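Local coordinates for LC-Est1C (Uncultured organism, PDB 3WYD), which is an alpha/beta-hydrolase esterase from a compost metagenome that hydrolyses carboxylic ester bonds, probably through a serine nucleophile, at residues Y26-V40 with F62-A74. Numbering follows the deposited sequence.
Sequences YVPTTYDGTKAFPLV and FMIEAENRGYIVA
E67 reaches off the last turn of helix 57-69 and takes three donors from the 26-40 segment. E67 OE1 receives Y26 OH at 2.6 Å, on the anti side and 24° out of the carboxylate plane, and T29 N at 2.9 Å through the syn lone pair. E67 OE2 takes T29 OG1, also at 2.6 Å. The carboxylate stands nearly upright to the Y26 ring, 78° between planes, and a bend at chi2 (55°) brings it over to T29. M63 CB lies over one face of that ring, while M63 SD makes an oblique Met-aromatic contact and touches Y26 CB at 3.6 Å. Strand 72-76 runs between the outermost strand, antiparallel 23-26, and parallel 37-43 in the central alpha/beta-hydrolase sheet. Y26 and V73 exchange both backbone bonds as a hydrogen-bonded pair; on the other flank I72 N binds P38 O, I72 O takes V40 N, and V40 O takes A74 N. P38 CG sits over the Y71 ring in a CH-pi contact, 3.8 Å from its centroid, with V40 CG2 meeting Y71 CD2 obliquely at 3.3 Å. I72 CD1 meets one face of Y31. Further out, D213 holds Y71 OH and K105 N bonds Y31 OH.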
loop_
_atom_site.group_PDB
_atom_site.type_symbol
_atom_site.label_atom_id
_atom_site.label_comp_id
_atom_site.label_asym_id
_atom_site.label_seq_id
_atom_site.Cartn_x
_atom_site.Cartn_y
_atom_site.Cartn_z
ATOM N N TYR A 26 10.696 20.801 -2.202
ATOM C CA TYR A 26 10.838 21.978 -1.340
ATOM C C TYR A 26 12.284 22.387 -1.245
ATOM O O TYR A 26 13.144 21.576 -0.916
ATOM C CB TYR A 26 10.322 21.725 0.090
ATOM C CG TYR A 26 10.340 23.010 0.915
ATOM C CD1 TYR A 26 9.328 23.954 0.760
ATOM C CD2 TYR A 26 11.441 23.349 1.696
ATOM C CE1 TYR A 26 9.377 25.169 1.447
ATOM C CE2 TYR A 26 11.512 24.561 2.364
ATOM C CZ TYR A 26 10.475 25.481 2.207
ATOM O OH TYR A 26 10.543 26.692 2.871
ATOM N N VAL A 27 12.575 23.684 -1.475
ATOM C CA VAL A 27 13.952 24.221 -1.417
ATOM C C VAL A 27 13.999 25.373 -0.390
ATOM O O VAL A 27 13.236 26.354 -0.520
ATOM C CB VAL A 27 14.401 24.720 -2.830
ATOM C CG1 VAL A 27 15.790 25.383 -2.791
ATOM C CG2 VAL A 27 14.433 23.581 -3.818
ATOM N N PRO A 28 14.782 25.223 0.692
ATOM C CA PRO A 28 14.789 26.264 1.732
ATOM C C PRO A 28 15.220 27.616 1.210
ATOM O O PRO A 28 15.946 27.704 0.223
ATOM C CB PRO A 28 15.818 25.777 2.749
ATOM C CG PRO A 28 15.872 24.308 2.531
ATOM C CD PRO A 28 15.604 24.069 1.091
ATOM N N THR A 29 14.701 28.656 1.844
ATOM C CA THR A 29 15.054 30.011 1.445
ATOM C C THR A 29 16.555 30.254 1.541
ATOM O O THR A 29 17.064 31.169 0.903
ATOM C CB THR A 29 14.320 31.063 2.310
ATOM O OG1 THR A 29 14.717 30.924 3.674
ATOM C CG2 THR A 29 12.819 30.921 2.188
ATOM N N THR A 30 17.231 29.501 2.404
ATOM C CA THR A 30 18.665 29.656 2.686
ATOM C C THR A 30 19.594 29.007 1.634
ATOM O O THR A 30 20.826 29.208 1.665
ATOM C CB THR A 30 19.011 29.056 4.061
ATOM O OG1 THR A 30 18.445 27.743 4.152
ATOM C CG2 THR A 30 18.479 29.903 5.192
ATOM N N TYR A 31 19.031 28.168 0.763
ATOM C CA TYR A 31 19.804 27.530 -0.304
ATOM C C TYR A 31 20.131 28.530 -1.415
ATOM O O TYR A 31 19.243 29.187 -1.955
ATOM C CB TYR A 31 19.074 26.299 -0.878
ATOM C CG TYR A 31 19.821 25.620 -2.015
ATOM C CD1 TYR A 31 20.777 24.628 -1.762
ATOM C CD2 TYR A 31 19.575 25.962 -3.335
ATOM C CE1 TYR A 31 21.474 24.039 -2.793
ATOM C CE2 TYR A 31 20.239 25.344 -4.389
ATOM C CZ TYR A 31 21.196 24.367 -4.109
ATOM O OH TYR A 31 21.870 23.799 -5.161
ATOM N N ASP A 32 21.412 28.677 -1.741
ATOM C CA ASP A 32 21.775 29.554 -2.854
ATOM C C ASP A 32 22.666 28.911 -3.904
ATOM O O ASP A 32 23.235 29.601 -4.749
ATOM C CB ASP A 32 22.393 30.867 -2.356
ATOM C CG ASP A 32 23.680 30.662 -1.581
ATOM O OD1 ASP A 32 24.243 29.551 -1.636
ATOM O OD2 ASP A 32 24.148 31.624 -0.923
ATOM N N GLY A 33 22.813 27.596 -3.846
ATOM C CA GLY A 33 23.657 26.891 -4.801
ATOM C C GLY A 33 25.146 26.950 -4.517
ATOM O O GLY A 33 25.926 26.349 -5.258
ATOM N N THR A 34 25.541 27.584 -3.413
ATOM C CA THR A 34 26.964 27.723 -3.044
ATOM C C THR A 34 27.460 26.640 -2.081
ATOM O O THR A 34 28.674 26.463 -1.917
ATOM C CB THR A 34 27.329 29.132 -2.432
ATOM O OG1 THR A 34 26.816 29.277 -1.102
ATOM C CG2 THR A 34 26.860 30.298 -3.321
ATOM N N LYS A 35 26.530 25.968 -1.389
ATOM C CA LYS A 35 26.875 25.039 -0.304
ATOM C C LYS A 35 25.987 23.803 -0.459
ATOM O O LYS A 35 24.832 23.914 -0.870
ATOM C CB LYS A 35 26.605 25.649 1.081
ATOM C CG LYS A 35 27.428 26.893 1.444
ATOM C CD LYS A 35 27.549 27.050 2.975
ATOM C CE LYS A 35 26.181 27.014 3.670
ATOM N NZ LYS A 35 26.055 25.912 4.680
ATOM N N ALA A 36 26.582 22.626 -0.292
ATOM C CA ALA A 36 25.823 21.387 -0.277
ATOM C C ALA A 36 24.807 21.380 0.865
ATOM O O ALA A 36 25.100 21.744 2.009
ATOM C CB ALA A 36 26.783 20.194 -0.167
ATOM N N PHE A 37 23.601 20.900 0.532
ATOM C CA PHE A 37 22.493 20.782 1.465
ATOM C C PHE A 37 22.122 19.302 1.669
ATOM O O PHE A 37 22.297 18.471 0.742
ATOM C CB PHE A 37 21.266 21.543 0.927
ATOM C CG PHE A 37 21.145 22.967 1.438
ATOM C CD1 PHE A 37 22.243 23.810 1.470
ATOM C CD2 PHE A 37 19.943 23.435 1.927
ATOM C CE1 PHE A 37 22.148 25.091 2.010
ATOM C CE2 PHE A 37 19.849 24.709 2.512
ATOM C CZ PHE A 37 20.951 25.546 2.511
ATOM N N PRO A 38 21.539 19.000 2.841
ATOM C CA PRO A 38 20.939 17.667 3.042
ATOM C C PRO A 38 19.622 17.539 2.292
ATOM O O PRO A 38 18.990 18.535 1.948
ATOM C CB PRO A 38 20.676 17.624 4.538
ATOM C CG PRO A 38 20.275 19.097 4.836
ATOM C CD PRO A 38 21.240 19.906 3.955
ATOM N N LEU A 39 19.281 16.302 1.955
ATOM C CA LEU A 39 18.132 16.013 1.163
ATOM C C LEU A 39 17.290 15.012 1.937
ATOM O O LEU A 39 17.809 13.975 2.378
ATOM C CB LEU A 39 18.570 15.384 -0.146
ATOM C CG LEU A 39 17.531 14.793 -1.100
ATOM C CD1 LEU A 39 16.446 15.855 -1.479
ATOM C CD2 LEU A 39 18.194 14.197 -2.339
ATOM N N VAL A 40 15.987 15.249 2.022
ATOM C CA VAL A 40 15.052 14.218 2.537
ATOM C C VAL A 40 14.108 13.774 1.457
ATOM O O VAL A 40 13.478 14.592 0.773
ATOM C CB VAL A 40 14.228 14.743 3.728
ATOM C CG1 VAL A 40 13.269 13.671 4.227
ATOM C CG2 VAL A 40 15.079 15.184 4.823
ATOM N N PHE A 62 5.492 19.440 7.607
ATOM C CA PHE A 62 6.792 18.870 7.255
ATOM C C PHE A 62 7.743 19.920 6.676
ATOM O O PHE A 62 8.947 19.910 6.955
ATOM C CB PHE A 62 6.558 17.721 6.266
ATOM C CG PHE A 62 7.726 16.777 6.144
ATOM C CD1 PHE A 62 7.816 15.656 6.958
ATOM C CD2 PHE A 62 8.722 17.002 5.192
ATOM C CE1 PHE A 62 8.913 14.771 6.829
ATOM C CE2 PHE A 62 9.827 16.139 5.072
ATOM C CZ PHE A 62 9.881 14.979 5.825
ATOM N N MET A 63 7.204 20.825 5.876
ATOM C CA MET A 63 8.046 21.786 5.184
ATOM C C MET A 63 8.483 22.949 6.057
ATOM O O MET A 63 9.497 23.545 5.779
ATOM C CB MET A 63 7.352 22.292 3.913
ATOM C CG MET A 63 6.832 21.203 3.027
ATOM S SD MET A 63 8.145 20.051 2.474
ATOM C CE MET A 63 7.146 18.707 1.813
ATOM N N ILE A 64 7.738 23.232 7.131
ATOM C CA ILE A 64 8.208 24.124 8.206
ATOM C C ILE A 64 9.501 23.597 8.821
ATOM O O ILE A 64 10.478 24.346 8.955
ATOM C CB ILE A 64 7.124 24.302 9.274
ATOM C CG1 ILE A 64 5.875 24.883 8.619
ATOM C CG2 ILE A 64 7.617 25.229 10.399
ATOM C CD1 ILE A 64 4.697 24.980 9.575
ATOM N N GLU A 65 9.551 22.296 9.130
ATOM C CA GLU A 65 10.794 21.754 9.656
ATOM C C GLU A 65 11.918 21.908 8.598
ATOM O O GLU A 65 13.048 22.236 8.950
ATOM C CB GLU A 65 10.657 20.275 10.064
ATOM C CG GLU A 65 9.657 19.996 11.189
ATOM C CD GLU A 65 10.152 20.397 12.571
ATOM O OE1 GLU A 65 11.269 20.940 12.678
ATOM O OE2 GLU A 65 9.440 20.129 13.566
ATOM N N ALA A 66 11.656 21.524 7.348
ATOM C CA ALA A 66 12.691 21.591 6.290
ATOM C C ALA A 66 13.247 23.007 6.135
ATOM O O ALA A 66 14.429 23.181 5.949
ATOM C CB ALA A 66 12.146 21.114 4.946
ATOM N N GLU A 67 12.367 24.006 6.161
ATOM C CA GLU A 67 12.784 25.395 6.057
ATOM C C GLU A 67 13.580 25.800 7.284
ATOM O O GLU A 67 14.673 26.390 7.151
ATOM C CB GLU A 67 11.524 26.259 5.926
ATOM C CG GLU A 67 11.815 27.775 5.950
ATOM C CD GLU A 67 12.821 28.197 4.909
ATOM O OE1 GLU A 67 12.746 27.740 3.741
ATOM O OE2 GLU A 67 13.592 29.129 5.234
ATOM N N ASN A 68 13.091 25.437 8.466
ATOM C CA ASN A 68 13.773 25.837 9.707
ATOM C C ASN A 68 15.175 25.239 9.789
ATOM O O ASN A 68 16.119 25.894 10.240
ATOM C CB ASN A 68 12.946 25.472 10.936
ATOM C CG ASN A 68 11.720 26.350 11.081
ATOM O OD1 ASN A 68 11.570 27.347 10.360
ATOM N ND2 ASN A 68 10.825 25.966 11.980
ATOM N N ARG A 69 15.335 24.008 9.309
ATOM C CA ARG A 69 16.565 23.272 9.561
ATOM C C ARG A 69 17.437 23.169 8.288
ATOM O O ARG A 69 18.607 22.751 8.363
ATOM C CB ARG A 69 16.237 21.879 10.097
ATOM C CG ARG A 69 15.331 21.871 11.295
ATOM C CD ARG A 69 15.054 20.465 11.684
ATOM N NE ARG A 69 13.993 20.337 12.692
ATOM C CZ ARG A 69 14.096 19.592 13.786
ATOM N NH1 ARG A 69 15.258 19.016 14.120
ATOM N NH2 ARG A 69 13.037 19.434 14.565
ATOM N N GLY A 70 16.902 23.601 7.153
ATOM C CA GLY A 70 17.673 23.701 5.912
ATOM C C GLY A 70 17.820 22.415 5.116
ATOM O O GLY A 70 18.885 22.114 4.624
ATOM N N TYR A 71 16.714 21.714 4.931
ATOM C CA TYR A 71 16.701 20.527 4.077
ATOM C C TYR A 71 15.992 20.801 2.780
ATOM O O TYR A 71 14.894 21.382 2.813
ATOM C CB TYR A 71 15.889 19.399 4.756
ATOM C CG TYR A 71 16.563 18.748 5.935
ATOM C CD1 TYR A 71 16.628 19.367 7.194
ATOM C CD2 TYR A 71 17.253 17.549 5.756
ATOM C CE1 TYR A 71 17.304 18.764 8.257
ATOM C CE2 TYR A 71 17.928 16.951 6.796
ATOM C CZ TYR A 71 17.952 17.526 8.040
ATOM O OH TYR A 71 18.571 16.912 9.096
ATOM N N ILE A 72 16.534 20.322 1.661
ATOM C CA ILE A 72 15.771 20.171 0.432
ATOM C C ILE A 72 14.925 18.905 0.606
ATOM O O ILE A 72 15.411 17.955 1.234
ATOM C CB ILE A 72 16.693 20.015 -0.793
ATOM C CG1 ILE A 72 17.397 21.358 -1.014
ATOM C CG2 ILE A 72 15.934 19.629 -2.009
ATOM C CD1 ILE A 72 18.480 21.315 -2.070
ATOM N N VAL A 73 13.630 18.959 0.261
ATOM C CA VAL A 73 12.743 17.771 0.370
ATOM C C VAL A 73 12.255 17.408 -1.022
ATOM O O VAL A 73 11.796 18.279 -1.772
ATOM C CB VAL A 73 11.505 18.060 1.257
ATOM C CG1 VAL A 73 10.642 16.777 1.406
ATOM C CG2 VAL A 73 11.929 18.596 2.635
ATOM N N ALA A 74 12.334 16.135 -1.392
ATOM C CA ALA A 74 11.675 15.647 -2.595
ATOM C C ALA A 74 10.609 14.641 -2.255
ATOM O O ALA A 74 10.846 13.699 -1.474
ATOM C CB ALA A 74 12.707 15.017 -3.595
HETATM O O HOH W 1 7.984 26.169 4.913
#